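Local structure of glycosyl hydrolase BlGH5_18 (Bifidobacterium longum subsp. infantis, 7LQX) at residues S314-S319 / N339-G344; H34-F39 / S322-F327; R181-W186 / H215-V220. The protein probably hydrolyses beta-mannosidic linkages in N-glycan core fragments, as a glycoside hydrolase of family GH5, subfamily 18. All coordinates share one frame; numbering follows the deposited sequence. Where two conformers were deposited one is given.

Interaction 1. Residues S314-S319 / N339-G344; sequences SHDVDS and NIKPIG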
loop_
_atom_site.group_PDB
_atom_site.type_symbol
_atom_site.label_atom_id
_atom_site.label_comp_id
_atom_site.label_asym_id
_atom_site.label_seq_id
_atom_site.Cartn_x
_atom_site.Cartn_y
_atom_site.Cartn_z
ATOM N N SER A 314 14.494 13.280 -14.347
ATOM C CA SER A 314 15.894 13.046 -14.680
ATOM C C SER A 314 16.048 11.849 -15.610
ATOM O O SER A 314 16.743 11.935 -16.625
ATOM C CB SER A 314 16.727 12.866 -13.411
ATOM O OG SER A 314 16.378 11.687 -12.716
ATOM N N HIS A 315 15.411 10.723 -15.276
ATOM C CA HIS A 315 15.657 9.449 -15.944
ATOM C C HIS A 315 14.358 8.791 -16.386
ATOM O O HIS A 315 13.383 8.749 -15.635
ATOM C CB HIS A 315 16.420 8.503 -14.991
ATOM C CG HIS A 315 17.831 8.924 -14.723
ATOM N ND1 HIS A 315 18.159 9.967 -13.880
ATOM C CD2 HIS A 315 19.001 8.453 -15.214
ATOM C CE1 HIS A 315 19.472 10.105 -13.850
ATOM N NE2 HIS A 315 20.007 9.206 -14.657
ATOM N N ASP A 316 14.363 8.268 -17.614
ATOM C CA ASP A 316 13.242 7.480 -18.109
ATOM C C ASP A 316 12.897 6.370 -17.120
ATOM O O ASP A 316 13.752 5.890 -16.368
ATOM C CB ASP A 316 13.603 6.839 -19.455
ATOM C CG ASP A 316 13.477 7.791 -20.631
ATOM O OD1 ASP A 316 13.042 8.941 -20.450
ATOM O OD2 ASP A 316 13.839 7.375 -21.753
ATOM N N VAL A 317 11.628 5.973 -17.103
ATOM C CA VAL A 317 11.195 4.856 -16.269
ATOM C C VAL A 317 11.484 3.555 -17.001
ATOM O O VAL A 317 11.099 3.386 -18.163
ATOM C CB VAL A 317 9.700 4.963 -15.935
ATOM C CG1 VAL A 317 9.289 3.834 -14.996
ATOM C CG2 VAL A 317 9.382 6.316 -15.339
ATOM N N ASP A 318 12.153 2.632 -16.319
ATOM C CA ASP A 318 12.506 1.340 -16.891
ATOM C C ASP A 318 11.344 0.723 -17.661
ATOM O O ASP A 318 10.224 0.623 -17.155
ATOM C CB ASP A 318 12.918 0.417 -15.745
ATOM C CG ASP A 318 13.756 -0.743 -16.207
ATOM O OD1 ASP A 318 13.273 -1.532 -17.044
ATOM O OD2 ASP A 318 14.904 -0.854 -15.734
ATOM N N SER A 319 11.632 0.290 -18.899
ATOM C CA SER A 319 10.611 -0.306 -19.755
ATOM C C SER A 319 10.089 -1.629 -19.212
ATOM O O SER A 319 9.049 -2.109 -19.673
ATOM C CB SER A 319 11.163 -0.531 -21.171
ATOM O OG SER A 319 12.255 -1.439 -21.176
ATOM N N ASN A 339 21.900 7.368 -20.618
ATOM C CA ASN A 339 22.526 8.207 -21.629
ATOM C C ASN A 339 21.671 9.410 -21.969
ATOM O O ASN A 339 20.443 9.321 -22.043
ATOM C CB ASN A 339 22.793 7.366 -22.866
ATOM C CG ASN A 339 23.732 6.236 -22.568
ATOM O OD1 ASN A 339 24.765 6.443 -21.931
ATOM N ND2 ASN A 339 23.366 5.026 -22.965
ATOM N N ILE A 340 22.337 10.550 -22.155
ATOM C CA ILE A 340 21.629 11.806 -22.343
ATOM C C ILE A 340 20.787 11.760 -23.611
ATOM O O ILE A 340 21.201 11.222 -24.648
ATOM C CB ILE A 340 22.649 12.957 -22.369
ATOM C CG1 ILE A 340 21.943 14.305 -22.243
ATOM C CG2 ILE A 340 23.489 12.922 -23.640
ATOM C CD1 ILE A 340 22.899 15.492 -22.168
ATOM N N LYS A 341 19.604 12.320 -23.528
ATOM C CA LYS A 341 18.694 12.446 -24.649
ATOM C C LYS A 341 18.747 13.854 -25.214
ATOM O O LYS A 341 19.250 14.781 -24.568
ATOM C CB LYS A 341 17.267 12.136 -24.187
ATOM C CG LYS A 341 17.112 10.724 -23.653
ATOM C CD LYS A 341 15.835 10.502 -22.854
ATOM C CE LYS A 341 14.578 10.730 -23.673
ATOM N NZ LYS A 341 13.356 10.581 -22.830
ATOM N N PRO A 342 18.236 14.058 -26.431
ATOM C CA PRO A 342 18.246 15.416 -26.997
ATOM C C PRO A 342 17.615 16.453 -26.085
ATOM O O PRO A 342 18.120 17.575 -25.987
ATOM C CB PRO A 342 17.500 15.237 -28.326
ATOM C CG PRO A 342 17.822 13.821 -28.719
ATOM C CD PRO A 342 17.772 13.055 -27.413
ATOM N N ILE A 343 16.530 16.108 -25.391
ATOM C CA ILE A 343 15.915 17.075 -24.486
ATOM C C ILE A 343 16.845 17.421 -23.325
ATOM O O ILE A 343 16.816 18.549 -22.816
ATOM C CB ILE A 343 14.531 16.585 -24.005
ATOM C CG1 ILE A 343 13.801 17.715 -23.265
ATOM C CG2 ILE A 343 14.672 15.345 -23.122
ATOM C CD1 ILE A 343 12.388 17.355 -22.864
ATOM N N GLY A 344 17.667 16.467 -22.876
ATOM C CA GLY A 344 18.643 16.765 -21.839
ATOM C C GLY A 344 19.651 17.810 -22.280
ATOM O O GLY A 344 19.992 18.729 -21.525
HETATM O O HOH W 1 12.967 7.743 -24.110
#

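Interaction 2. Residues H34-F39 / S322-F327; sequences HGWFHF and SDFPPF. With SO4 (sulfate ion), chain G; EDO (1,2-ethanediol), chain B.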
loop_
_atom_site.group_PDB
_atom_site.type_symbol
_atom_site.label_atom_id
_atom_site.label_comp_id
_atom_site.label_asym_id
_atom_site.label_seq_id
_atom_site.Cartn_x
_atom_site.Cartn_y
_atom_site.Cartn_z
ATOM N N HIS A 34 17.929 3.033 -11.137
ATOM C CA HIS A 34 17.889 1.643 -10.685
ATOM C C HIS A 34 16.676 1.457 -9.783
ATOM O O HIS A 34 16.770 1.554 -8.555
ATOM C CB HIS A 34 19.205 1.282 -10.007
ATOM C CG HIS A 34 20.350 1.132 -10.961
ATOM N ND1 HIS A 34 20.719 2.120 -11.850
ATOM C CD2 HIS A 34 21.206 0.105 -11.166
ATOM C CE1 HIS A 34 21.753 1.708 -12.561
ATOM N NE2 HIS A 34 22.064 0.485 -12.169
ATOM N N GLY A 35 15.534 1.177 -10.404
ATOM C CA GLY A 35 14.330 0.846 -9.688
ATOM C C GLY A 35 13.276 1.932 -9.576
ATOM O O GLY A 35 12.253 1.694 -8.931
ATOM N N TRP A 36 13.472 3.094 -10.187
ATOM C CA TRP A 36 12.477 4.159 -10.053
ATOM C C TRP A 36 12.273 4.409 -8.555
ATOM O O TRP A 36 13.210 4.293 -7.770
ATOM C CB TRP A 36 11.235 3.790 -10.842
ATOM C CG TRP A 36 10.199 4.879 -11.021
ATOM C CD1 TRP A 36 10.321 6.022 -11.760
ATOM C CD2 TRP A 36 8.875 4.902 -10.467
ATOM N NE1 TRP A 36 9.155 6.752 -11.699
ATOM C CE2 TRP A 36 8.257 6.089 -10.905
ATOM C CE3 TRP A 36 8.162 4.046 -9.631
ATOM C CZ2 TRP A 36 6.950 6.428 -10.546
ATOM C CZ3 TRP A 36 6.858 4.386 -9.269
ATOM C CH2 TRP A 36 6.268 5.567 -9.734
ATOM N N PHE A 37 11.058 4.748 -8.128
ATOM C CA PHE A 37 10.815 4.928 -6.691
ATOM C C PHE A 37 10.661 3.620 -5.942
ATOM O O PHE A 37 10.439 3.644 -4.727
ATOM C CB PHE A 37 9.653 5.888 -6.469
ATOM C CG PHE A 37 9.901 7.223 -7.095
ATOM C CD1 PHE A 37 10.964 8.003 -6.672
ATOM C CD2 PHE A 37 9.126 7.671 -8.141
ATOM C CE1 PHE A 37 11.223 9.224 -7.271
ATOM C CE2 PHE A 37 9.383 8.889 -8.744
ATOM C CZ PHE A 37 10.433 9.664 -8.302
ATOM N N HIS A 38 10.818 2.490 -6.620
ATOM C CA HIS A 38 11.030 1.218 -5.942
ATOM C C HIS A 38 12.477 1.053 -5.489
ATOM O O HIS A 38 12.782 0.095 -4.771
ATOM C CB HIS A 38 10.563 0.077 -6.850
ATOM C CG HIS A 38 9.237 0.345 -7.496
ATOM N ND1 HIS A 38 8.131 0.738 -6.774
ATOM C CD2 HIS A 38 8.852 0.332 -8.795
ATOM C CE1 HIS A 38 7.113 0.926 -7.597
ATOM N NE2 HIS A 38 7.524 0.685 -8.829
ATOM N N PHE A 39 13.348 1.993 -5.875
ATOM C CA PHE A 39 14.724 2.041 -5.389
ATOM C C PHE A 39 14.795 1.843 -3.884
ATOM O O PHE A 39 15.695 1.168 -3.376
ATOM C CB PHE A 39 15.303 3.419 -5.758
ATOM C CG PHE A 39 16.637 3.724 -5.119
ATOM C CD1 PHE A 39 16.703 4.261 -3.843
ATOM C CD2 PHE A 39 17.819 3.456 -5.785
ATOM C CE1 PHE A 39 17.923 4.522 -3.243
ATOM C CE2 PHE A 39 19.046 3.726 -5.191
ATOM C CZ PHE A 39 19.092 4.262 -3.913
ATOM N N SER A 322 5.398 -2.014 -15.645
ATOM C CA SER A 322 4.116 -1.997 -16.327
ATOM C C SER A 322 3.104 -1.100 -15.622
ATOM O O SER A 322 3.320 -0.600 -14.509
ATOM C CB SER A 322 3.545 -3.418 -16.431
ATOM O OG SER A 322 4.425 -4.278 -17.133
ATOM N N ASP A 323 1.978 -0.897 -16.309
ATOM C CA ASP A 323 0.809 -0.174 -15.841
ATOM C C ASP A 323 1.011 1.333 -15.788
ATOM O O ASP A 323 0.070 2.037 -15.442
ATOM C CB ASP A 323 0.251 -0.714 -14.513
ATOM C CG ASP A 323 -0.182 -2.166 -14.624
ATOM O OD1 ASP A 323 -0.787 -2.539 -15.650
ATOM O OD2 ASP A 323 0.108 -2.939 -13.697
ATOM N N PHE A 324 2.180 1.844 -16.145
ATOM C CA PHE A 324 2.302 3.272 -16.312
ATOM C C PHE A 324 1.607 3.681 -17.605
ATOM O O PHE A 324 1.737 2.986 -18.620
ATOM C CB PHE A 324 3.757 3.689 -16.481
ATOM C CG PHE A 324 4.555 3.692 -15.228
ATOM C CD1 PHE A 324 5.137 2.538 -14.764
ATOM C CD2 PHE A 324 4.755 4.863 -14.523
ATOM C CE1 PHE A 324 5.894 2.546 -13.620
ATOM C CE2 PHE A 324 5.511 4.874 -13.382
ATOM C CZ PHE A 324 6.084 3.721 -12.928
ATOM N N PRO A 325 0.916 4.817 -17.626
ATOM C CA PRO A 325 0.595 5.443 -18.912
ATOM C C PRO A 325 1.860 5.501 -19.745
ATOM O O PRO A 325 2.911 5.922 -19.239
ATOM C CB PRO A 325 0.113 6.845 -18.513
ATOM C CG PRO A 325 -0.414 6.677 -17.114
ATOM C CD PRO A 325 0.485 5.637 -16.479
ATOM N N PRO A 326 1.824 5.025 -20.988
ATOM C CA PRO A 326 3.083 4.822 -21.729
ATOM C C PRO A 326 4.015 6.022 -21.767
ATOM O O PRO A 326 5.233 5.847 -21.647
ATOM C CB PRO A 326 2.594 4.423 -23.130
ATOM C CG PRO A 326 1.305 3.706 -22.854
ATOM C CD PRO A 326 0.668 4.431 -21.691
ATOM N N PHE A 327 3.489 7.231 -21.944
ATOM C CA PHE A 327 4.353 8.407 -22.037
ATOM C C PHE A 327 5.204 8.604 -20.788
ATOM O O PHE A 327 6.245 9.269 -20.863
ATOM C CB PHE A 327 3.512 9.658 -22.306
ATOM C CG PHE A 327 2.831 10.201 -21.090
ATOM C CD1 PHE A 327 1.617 9.690 -20.657
ATOM C CD2 PHE A 327 3.406 11.229 -20.369
ATOM C CE1 PHE A 327 1.000 10.193 -19.530
ATOM C CE2 PHE A 327 2.789 11.732 -19.249
ATOM C CZ PHE A 327 1.581 11.218 -18.834
HETATM S S SO4 G . 2.132 -1.818 -19.993
HETATM O O1 SO4 G . 2.190 -3.129 -20.636
HETATM O O2 SO4 G . 1.272 -1.913 -18.825
HETATM O O3 SO4 G . 3.486 -1.401 -19.625
HETATM O O4 SO4 G . 1.560 -0.831 -20.903
HETATM C C1 EDO B . 14.896 -2.234 -6.501
HETATM O O1 EDO B . 14.638 -1.996 -7.886
HETATM C C2 EDO B . 13.812 -3.128 -5.913
HETATM O O2 EDO B . 12.518 -2.556 -6.143
#

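Interaction 3. Residues R181-W186 / H215-V220; sequences RRIDAW and HPFTPV. With SO4 (sulfate ion), chain H.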
loop_
_atom_site.group_PDB
_atom_site.type_symbol
_atom_site.label_atom_id
_atom_site.label_comp_id
_atom_site.label_asym_id
_atom_site.label_seq_id
_atom_site.Cartn_x
_atom_site.Cartn_y
_atom_site.Cartn_z
ATOM N N ARG A 181 -11.257 25.549 4.577
ATOM C CA ARG A 181 -10.883 26.028 5.903
ATOM C C ARG A 181 -10.065 24.987 6.652
ATOM O O ARG A 181 -9.092 25.325 7.333
ATOM C CB ARG A 181 -12.123 26.395 6.705
ATOM C CG ARG A 181 -12.504 27.842 6.610
ATOM C CD ARG A 181 -13.693 28.150 7.520
ATOM N NE ARG A 181 -13.297 28.477 8.892
ATOM C CZ ARG A 181 -14.086 29.110 9.759
ATOM N NH1 ARG A 181 -15.305 29.458 9.388
ATOM N NH2 ARG A 181 -13.666 29.389 10.986
ATOM N N ARG A 182 -10.415 23.709 6.512
ATOM C CA ARG A 182 -9.618 22.682 7.167
ATOM C C ARG A 182 -8.228 22.589 6.547
ATOM O O ARG A 182 -7.235 22.395 7.259
ATOM C CB ARG A 182 -10.317 21.331 7.094
ATOM C CG ARG A 182 -9.470 20.209 7.636
ATOM C CD ARG A 182 -8.957 20.474 9.048
ATOM N NE ARG A 182 -7.917 19.515 9.418
ATOM C CZ ARG A 182 -6.958 19.753 10.306
ATOM N NH1 ARG A 182 -6.891 20.923 10.926
ATOM N NH2 ARG A 182 -6.059 18.819 10.566
ATOM N N ILE A 183 -8.139 22.709 5.219
ATOM C CA ILE A 183 -6.844 22.650 4.550
ATOM C C ILE A 183 -5.975 23.840 4.939
ATOM O O ILE A 183 -4.759 23.705 5.097
ATOM C CB ILE A 183 -7.043 22.501 3.029
ATOM C CG1 ILE A 183 -7.623 21.114 2.701
ATOM C CG2 ILE A 183 -5.742 22.760 2.265
ATOM C CD1 ILE A 183 -6.804 19.935 3.193
ATOM N N ASP A 184 -6.571 25.019 5.124
ATOM C CA ASP A 184 -5.795 26.147 5.635
ATOM C C ASP A 184 -5.057 25.758 6.917
ATOM O O ASP A 184 -3.866 26.049 7.086
ATOM C CB ASP A 184 -6.714 27.331 5.955
ATOM C CG ASP A 184 -7.245 28.042 4.727
ATOM O OD1 ASP A 184 -6.663 27.936 3.636
ATOM O OD2 ASP A 184 -8.251 28.771 4.880
ATOM N N ALA A 185 -5.775 25.136 7.854
ATOM C CA ALA A 185 -5.192 24.804 9.149
ATOM C C ALA A 185 -4.222 23.642 9.028
ATOM O O ALA A 185 -3.165 23.637 9.671
ATOM C CB ALA A 185 -6.304 24.455 10.140
ATOM N N TRP A 186 -4.570 22.648 8.204
ATOM C CA TRP A 186 -3.716 21.481 8.010
ATOM C C TRP A 186 -2.377 21.886 7.418
ATOM O O TRP A 186 -1.318 21.472 7.902
ATOM C CB TRP A 186 -4.450 20.491 7.099
ATOM C CG TRP A 186 -3.663 19.259 6.773
ATOM C CD1 TRP A 186 -3.468 18.173 7.573
ATOM C CD2 TRP A 186 -2.950 19.002 5.563
ATOM N NE1 TRP A 186 -2.678 17.254 6.930
ATOM C CE2 TRP A 186 -2.350 17.736 5.692
ATOM C CE3 TRP A 186 -2.772 19.712 4.373
ATOM C CZ2 TRP A 186 -1.577 17.168 4.678
ATOM C CZ3 TRP A 186 -2.004 19.149 3.369
ATOM C CH2 TRP A 186 -1.416 17.889 3.528
ATOM N N HIS A 215 -12.887 23.087 -5.259
ATOM C CA HIS A 215 -11.815 22.208 -4.812
ATOM C C HIS A 215 -11.247 22.748 -3.495
ATOM O O HIS A 215 -11.059 23.955 -3.348
ATOM C CB HIS A 215 -10.746 22.188 -5.895
ATOM C CG HIS A 215 -9.667 21.179 -5.694
ATOM N ND1 HIS A 215 -9.906 19.822 -5.654
ATOM C CD2 HIS A 215 -8.327 21.330 -5.581
ATOM C CE1 HIS A 215 -8.759 19.185 -5.511
ATOM N NE2 HIS A 215 -7.790 20.075 -5.449
ATOM N N PRO A 216 -11.008 21.892 -2.497
ATOM C CA PRO A 216 -10.645 22.416 -1.166
ATOM C C PRO A 216 -9.250 22.998 -1.073
ATOM O O PRO A 216 -8.985 23.743 -0.122
ATOM C CB PRO A 216 -10.816 21.209 -0.233
ATOM C CG PRO A 216 -10.680 20.037 -1.112
ATOM C CD PRO A 216 -11.209 20.432 -2.472
ATOM N N PHE A 217 -8.355 22.692 -2.005
ATOM C CA PHE A 217 -7.081 23.395 -2.115
ATOM C C PHE A 217 -7.290 24.561 -3.071
ATOM O O PHE A 217 -7.901 24.386 -4.126
ATOM C CB PHE A 217 -6.018 22.438 -2.639
ATOM C CG PHE A 217 -5.548 21.449 -1.618
ATOM C CD1 PHE A 217 -6.299 20.324 -1.300
ATOM C CD2 PHE A 217 -4.345 21.646 -0.973
ATOM C CE1 PHE A 217 -5.845 19.434 -0.359
ATOM C CE2 PHE A 217 -3.889 20.755 -0.042
ATOM C CZ PHE A 217 -4.641 19.657 0.272
ATOM N N THR A 218 -6.813 25.741 -2.699
ATOM C CA THR A 218 -7.206 26.975 -3.365
ATOM C C THR A 218 -6.024 27.789 -3.859
ATOM O O THR A 218 -4.908 27.669 -3.348
ATOM C CB THR A 218 -7.988 27.869 -2.386
ATOM O OG1 THR A 218 -7.070 28.288 -1.368
ATOM C CG2 THR A 218 -9.169 27.133 -1.761
ATOM N N PRO A 219 -6.259 28.669 -4.836
ATOM C CA PRO A 219 -5.191 29.593 -5.265
ATOM C C PRO A 219 -4.585 30.410 -4.135
ATOM O O PRO A 219 -3.360 30.602 -4.102
ATOM C CB PRO A 219 -5.908 30.478 -6.296
ATOM C CG PRO A 219 -6.967 29.566 -6.868
ATOM C CD PRO A 219 -7.453 28.760 -5.695
ATOM N N VAL A 220 -5.407 30.918 -3.218
ATOM C CA VAL A 220 -4.870 31.715 -2.119
ATOM C C VAL A 220 -3.900 30.896 -1.271
ATOM O O VAL A 220 -2.829 31.385 -0.886
ATOM C CB VAL A 220 -6.011 32.335 -1.288
ATOM C CG1 VAL A 220 -5.493 32.874 0.037
ATOM C CG2 VAL A 220 -6.708 33.436 -2.094
HETATM S S SO4 H . -10.314 28.039 11.894
HETATM O O1 SO4 H . -10.891 26.707 11.723
HETATM O O2 SO4 H . -9.082 27.960 12.677
HETATM O O3 SO4 H . -11.265 28.905 12.585
HETATM O O4 SO4 H . -10.016 28.600 10.581
#

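Interaction 1. Residues S314-S319 / N339-G344
Asp316 and Lys341 approach from opposite directions and form the sole direct contact between segments 314-319 and 339-344. Along the second segment, Asn339 N first binds the Asp335 carboxylate, and Ile340 then turns its side chain onto Leu58. At Lys341, CG stands anti to the carbonyl carbon (chi1 -61°), and the chain bends once, at chi3 (61°), which carries the ammonium to the carboxylate. Lys341 NZ donates to Asp316 OD1 at 2.9 Å, on the syn lone pair of that oxygen, making a salt bridge. A second, weak bond runs from Lys341 NZ to Asp316 OD2 at 3.4 Å. One water closes the pair into a ring: it donates to Asp316 OD2 (2.5 Å) and accepts from Lys341 NZ (3.1 Å). Gly332 grips both ends, its N bonding Asp316 OD1 and its O bonding Lys341 NZ, so the ion pair is clamped to the intervening loop. Lys341 is also the N-cap of the helix begun by Pro342, and Gly344 N returns a weak bond to Lys341 O. The contact thus ties the loop after strand 306-312 to the start of helix 342-354, where Pro342 and Ile343 pack on helix 289-300.

Interaction 2. Residues H34-F39 / S322-F327
An aromatic cluster at the C-terminal ends of two neighbouring barrel strands, 25-29 and 306-312, is joined by Trp36 and Phe324, the edge of Phe324 meeting the face of Trp36. The evidence is the ring geometry: the phenyl and the six-membered ring of the indole have planes at 87° and centroids 4.8 Å apart. Phe324 CE2 comes to 3.5 Å from Trp36 CZ2, and Phe324 CZ stands 3.5 Å above the indole plane, displaced toward its rim. The opposite face of the indole is covered by Phe37, whose CD2 lies 3.3 Å above the plane, so the tryptophan is clasped between two phenylalanines. His38 adds a third neighbour: its CE1 is at the indole edge, while Trp36 CE3 sits over one face of the imidazole. Having CG anti to the backbone N (chi1 -169°) sends the Trp36 ring across toward segment 322-327. Phe324 is itself met edge-to-face by Phe113 and His329. Asp323 N donates to O2 of a sulfate, probably from the crystallisation liquor, at 2.8 Å (N-H...O angle 161°), and Asp323 OD1 forms a salt bridge with Arg76 of the second subunit. Asn75 of that subunit packs on Phe324, which brings the cluster to the dimer interface. Loops that follow the barrel strands and pack together at their C-terminal ends fit the (beta/alpha)8 barrel of family GH5, whose active site lies on that side.

Interaction 3. Residues R181-W186 / H215-V220
Helix 180-191, on the outside of the barrel, rests against the loop that leads into helix 219-224, and a CH-pi contact between Ile183 and Phe217 forms the centre of this join. Ile183 CG2 lies over the face of the Phe217 ring, 3.7 Å from its centroid and 18° off the normal. The other branch contributes too: chi1 of -69° and chi2 of -57° bring CD1 down beside the rim of the same phenyl, on the face where CG2 sits, 3.6 Å from Phe217 CZ. The two side chains cross at about a right angle. Pro216 extends the surface under the isoleucine, its O lying 3.9 Å from Ile183 CB and its own CB 4.3 Å from Ile183 CG1. One turn further along the helix, Trp186 brings CZ3 to the edge of the phenylalanine ring, 4.1 Å from Phe217 CZ. No hydrogen bond crosses directly, so apolar contact carries the interface. The polar edge of the indole is used beyond it, Trp186 NE1 bonding Glu138. Gln221 makes an indirect link, binding both Asp184 OD1 and Thr218 N, and Thr218 caps the helix that follows. On the side of helix 180-191 turned from the contact, Arg181 NH2 donates to sulfate O3 at 2.9 Å, probably an ion from the crystallisation liquor. Trp186 also packs on helix 132-149 and meets Phe129 edge-to-face, while Arg380 binds the carbonyls of His215 and Phe217. Helix 180-191 comes after strand 155-159 and segment 215-220 after its neighbour 200-202, so the contact joins two successive strand-to-helix connections of the barrel.

Interactions 1 and 2 are neighbours, with centres 13 Å apart, and both draw on the long loop between strand 306-312 and helix 342-354. Val317 joins them physically: its CG2 is 3.7 Å from Trp36 NE1 and its CG1 3.8 Å from Phe324 CZ. Their segments alternate along the chain; the loop after the first barrel strand packs against the loop after the last through Trp36, Phe324 and Val317. Interaction 3 is nested within the chain loop closed by interaction 2, yet its centre lies about 31 Å from that of interaction 2 and 36 Å from that of interaction 1. Interactions 1 and 3 fall on opposite sides of the chain's centre, tying separate sectors of one barrel.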